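Local coordinates for protein possible flavin reductase (Haemophilus somnus 129PT, PDB 2R0X) that probably binds FMN and acts as an NADPH-dependent flavin reductase, within a split-barrel-like fold, at residues A[66-71]-A[132-137]. Residues are numbered along the deposited sequence; the frame is centred on the assembly and turned at random.
Sequences RVLMVN and LICKIV
The CA atoms of Leu68 and Cys134 are the nearest pair across 66-71 and 132-137, 8.0 Å apart, and no hydrogen bond joins the two strands, which meet through side chains alone. Leu68 supplies the whole of one side of the contact. Its CB points toward the other strand; chi1 of 61° puts CG between the backbone N and the carbonyl carbon, and chi2 of 76° then directs CD2 at both partners. SG of Cys134 sits over the forked end of Leu68, closest to CD2 at 3.7 Å, with CG at 4.0 Å and CD1 at 4.1 Å. From the other strand, Leu132 brings a single methyl, its CD1 reaching CD2 of Leu68 at 3.8 Å while the two leucine side chains run at a slant to each other. Two residues apart on one strand, Leu132 and Cys134 both direct CB toward 66-71, on the same side of the strand. All three residues are buried, and the joint surface is small, 107 Å², with Leu68 contributing the largest share. Its burial, and the strands around it, are consistent with a place in the interior of the split-barrel-like fold. Strand 114-126 bridges the two, bonded to 67-72 through the backbones of Leu68 and Cys118 and paired antiparallel with 129-141. Val22 of strand 17-25 lies against Leu68, Leu48 of strand 46-53 against Cys134, and helix 59-65 leads into strand 67-72, while on 129-141 Ile133 packs on Ile131 of the second subunit.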
ATOM      1  N   ARG A  66       6.754 -16.370 -11.822  1.00  9.40           N
ATOM      2  CA  ARG A  66       7.698 -15.521 -11.106  1.00  8.50           C
ATOM      3  C   ARG A  66       8.010 -14.165 -11.736  1.00  7.26           C
ATOM      4  O   ARG A  66       9.045 -13.544 -11.453  1.00  8.29           O
ATOM      5  CB  ARG A  66       8.943 -16.303 -10.740  1.00  9.65           C
ATOM      6  CG  ARG A  66       8.618 -17.431  -9.776  1.00 10.67           C
ATOM      7  CD  ARG A  66       8.118 -16.968  -8.403  1.00 11.50           C
ATOM      8  NE  ARG A  66       9.154 -16.266  -7.665  1.00 11.65           N
ATOM      9  CZ  ARG A  66      10.020 -16.868  -6.856  1.00 11.84           C
ATOM     10  NH1 ARG A  66       9.958 -18.164  -6.600  1.00 12.82           N
ATOM     11  NH2 ARG A  66      10.976 -16.144  -6.317  1.00 12.65           N
ATOM     12  N   VAL A  67       7.031 -13.670 -12.496  1.00  7.39           N
ATOM     13  CA  VAL A  67       7.039 -12.307 -13.007  1.00  6.82           C
ATOM     14  C   VAL A  67       5.627 -11.780 -12.907  1.00  5.87           C
ATOM     15  O   VAL A  67       4.673 -12.577 -12.917  1.00  6.83           O
ATOM     16  CB  VAL A  67       7.537 -12.245 -14.474  1.00  7.69           C
ATOM     17  CG1 VAL A  67       9.059 -12.577 -14.543  1.00  9.97           C
ATOM     18  CG2 VAL A  67       6.736 -13.141 -15.398  1.00  8.60           C
ATOM     19  N   LEU A  68       5.482 -10.464 -12.811  1.00  5.96           N
ATOM     20  CA  LEU A  68       4.162  -9.853 -12.841  1.00  5.75           C
ATOM     21  C   LEU A  68       4.320  -8.435 -13.362  1.00  5.93           C
ATOM     22  O   LEU A  68       5.373  -7.833 -13.303  1.00  6.63           O
ATOM     23  CB  LEU A  68       3.476  -9.898 -11.476  1.00  5.72           C
ATOM     24  CG  LEU A  68       4.086  -9.222 -10.275  1.00  5.92           C
ATOM     25  CD1 LEU A  68       3.915  -7.718 -10.305  1.00  6.28           C
ATOM     26  CD2 LEU A  68       3.425  -9.754  -9.016  1.00  7.19           C
HETATM   27  N   MSE A  69       3.185  -7.900 -13.808  1.00  5.35           N
HETATM   28  CA  MSE A  69       3.040  -6.494 -14.180  1.00  5.60           C
HETATM   29  C   MSE A  69       2.028  -5.842 -13.252  1.00  5.57           C
HETATM   30  O   MSE A  69       0.923  -6.381 -13.101  1.00  6.23           O
HETATM   31  CB  MSE A  69       2.520  -6.421 -15.608  1.00  6.35           C
HETATM   32  CG  MSE A  69       2.301  -5.008 -16.131  1.00  6.09           C
HETATM   33 SE   MSE A  69       3.848  -4.065 -16.766  0.75  5.40          SE
HETATM   34  CE  MSE A  69       4.203  -5.317 -18.227  1.00  7.76           C
ATOM     35  N   VAL A  70       2.388  -4.715 -12.644  1.00  5.29           N
ATOM     36  CA  VAL A  70       1.418  -3.900 -11.918  1.00  5.29           C
ATOM     37  C   VAL A  70       0.930  -2.829 -12.894  1.00  4.65           C
ATOM     38  O   VAL A  70       1.702  -1.990 -13.323  1.00  5.47           O
ATOM     39  CB  VAL A  70       2.007  -3.252 -10.659  1.00  5.54           C
ATOM     40  CG1 VAL A  70       0.995  -2.349  -9.979  1.00  6.02           C
ATOM     41  CG2 VAL A  70       2.462  -4.364  -9.682  1.00  6.28           C
ATOM     42  N   ASN A  71      -0.352  -2.899 -13.235  1.00  4.65           N
ATOM     43  CA  ASN A  71      -0.990  -1.907 -14.119  1.00  4.70           C
ATOM     44  C   ASN A  71      -1.892  -0.996 -13.294  1.00  4.49           C
ATOM     45  O   ASN A  71      -3.000  -1.413 -12.897  1.00  5.99           O
ATOM     46  CB  ASN A  71      -1.834  -2.648 -15.174  1.00  5.59           C
ATOM     47  CG  ASN A  71      -1.021  -3.581 -16.019  1.00  5.39           C
ATOM     48  OD1 ASN A  71      -0.286  -3.144 -16.914  1.00  6.22           O
ATOM     49  ND2 ASN A  71      -1.136  -4.872 -15.757  1.00  6.61           N
ATOM     50  N   LEU A 132       4.368 -10.749  -2.263  1.00  6.47           N
ATOM     51  CA  LEU A 132       5.239 -10.895  -3.411  1.00  6.70           C
ATOM     52  C   LEU A 132       6.166  -9.685  -3.444  1.00  6.36           C
ATOM     53  O   LEU A 132       5.709  -8.564  -3.579  1.00  7.35           O
ATOM     54  CB  LEU A 132       4.437 -11.009  -4.697  1.00  7.50           C
ATOM     55  CG  LEU A 132       3.294 -11.966  -4.742  1.00  7.31           C
ATOM     56  CD1 LEU A 132       2.505 -11.901  -6.043  1.00  8.12           C
ATOM     57  CD2 LEU A 132       3.757 -13.387  -4.483  1.00  9.70           C
ATOM     58  N   ILE A 133       7.465  -9.943  -3.289  0.50  6.34           N
ATOM     59  CA  ILE A 133       8.497  -8.916  -3.357  0.50  6.03           C
ATOM     60  C   ILE A 133       8.955  -8.834  -4.784  0.50  7.59           C
ATOM     61  O   ILE A 133       9.381  -9.848  -5.350  0.50  9.21           O
ATOM     62  CB  ILE A 133       9.714  -9.264  -2.490  0.50  7.20           C
ATOM     63  CG1 ILE A 133       9.305  -9.364  -1.035  0.50  9.15           C
ATOM     64  CG2 ILE A 133      10.778  -8.234  -2.630  0.50  8.00           C
ATOM     65  CD1 ILE A 133       8.581  -8.172  -0.524  0.50  9.82           C
ATOM     66  N   CYS A 134       8.858  -7.646  -5.363  1.00  7.26           N
ATOM     67  CA  CYS A 134       8.948  -7.529  -6.822  1.00  8.94           C
ATOM     68  C   CYS A 134       9.958  -6.472  -7.249  1.00  8.72           C
ATOM     69  O   CYS A 134       9.696  -5.280  -7.151  1.00 10.45           O
ATOM     70  CB  CYS A 134       7.567  -7.143  -7.356  1.00 10.31           C
ATOM     71  SG  CYS A 134       6.279  -8.365  -7.035  1.00 12.70           S
ATOM     72  N   LYS A 135      11.060  -6.928  -7.819  1.00  7.98           N
ATOM     73  CA  LYS A 135      12.050  -6.042  -8.381  1.00  7.94           C
ATOM     74  C   LYS A 135      11.501  -5.502  -9.701  1.00  6.71           C
ATOM     75  O   LYS A 135      11.123  -6.268 -10.579  1.00  7.55           O
ATOM     76  CB  LYS A 135      13.355  -6.795  -8.632  1.00  9.05           C
ATOM     77  CG  LYS A 135      14.409  -5.928  -9.243  1.00 10.98           C
ATOM     78  CD  LYS A 135      15.660  -6.758  -9.654  1.00 14.39           C
ATOM     79  CE  LYS A 135      16.628  -5.942 -10.396  1.00 18.53           C
ATOM     80  NZ  LYS A 135      17.778  -6.851 -10.725  1.00 22.34           N
ATOM     81  N   ILE A 136      11.524  -4.200  -9.870  1.00  7.00           N
ATOM     82  CA  ILE A 136      11.016  -3.551 -11.092  1.00  7.77           C
ATOM     83  C   ILE A 136      12.087  -3.590 -12.168  1.00  6.97           C
ATOM     84  O   ILE A 136      13.209  -3.151 -11.957  1.00  9.08           O
ATOM     85  CB  ILE A 136      10.567  -2.104 -10.830  1.00  8.43           C
ATOM     86  CG1 ILE A 136       9.449  -2.109  -9.760  1.00 10.18           C
ATOM     87  CG2 ILE A 136      10.126  -1.433 -12.105  1.00 10.74           C
ATOM     88  CD1 ILE A 136       9.294  -0.774  -9.114  1.00 11.09           C
ATOM     89  N   VAL A 137      11.749  -4.144 -13.323  1.00  7.55           N
ATOM     90  CA  VAL A 137      12.701  -4.257 -14.424  1.00  7.71           C
ATOM     91  C   VAL A 137      12.323  -3.425 -15.647  1.00  8.56           C
ATOM     92  O   VAL A 137      13.171  -3.267 -16.523  1.00  9.81           O
ATOM     93  CB  VAL A 137      12.979  -5.709 -14.812  1.00  8.69           C
ATOM     94  CG1 VAL A 137      13.600  -6.464 -13.604  1.00 10.45           C
ATOM     95  CG2 VAL A 137      11.721  -6.414 -15.298  1.00 10.01           C
TER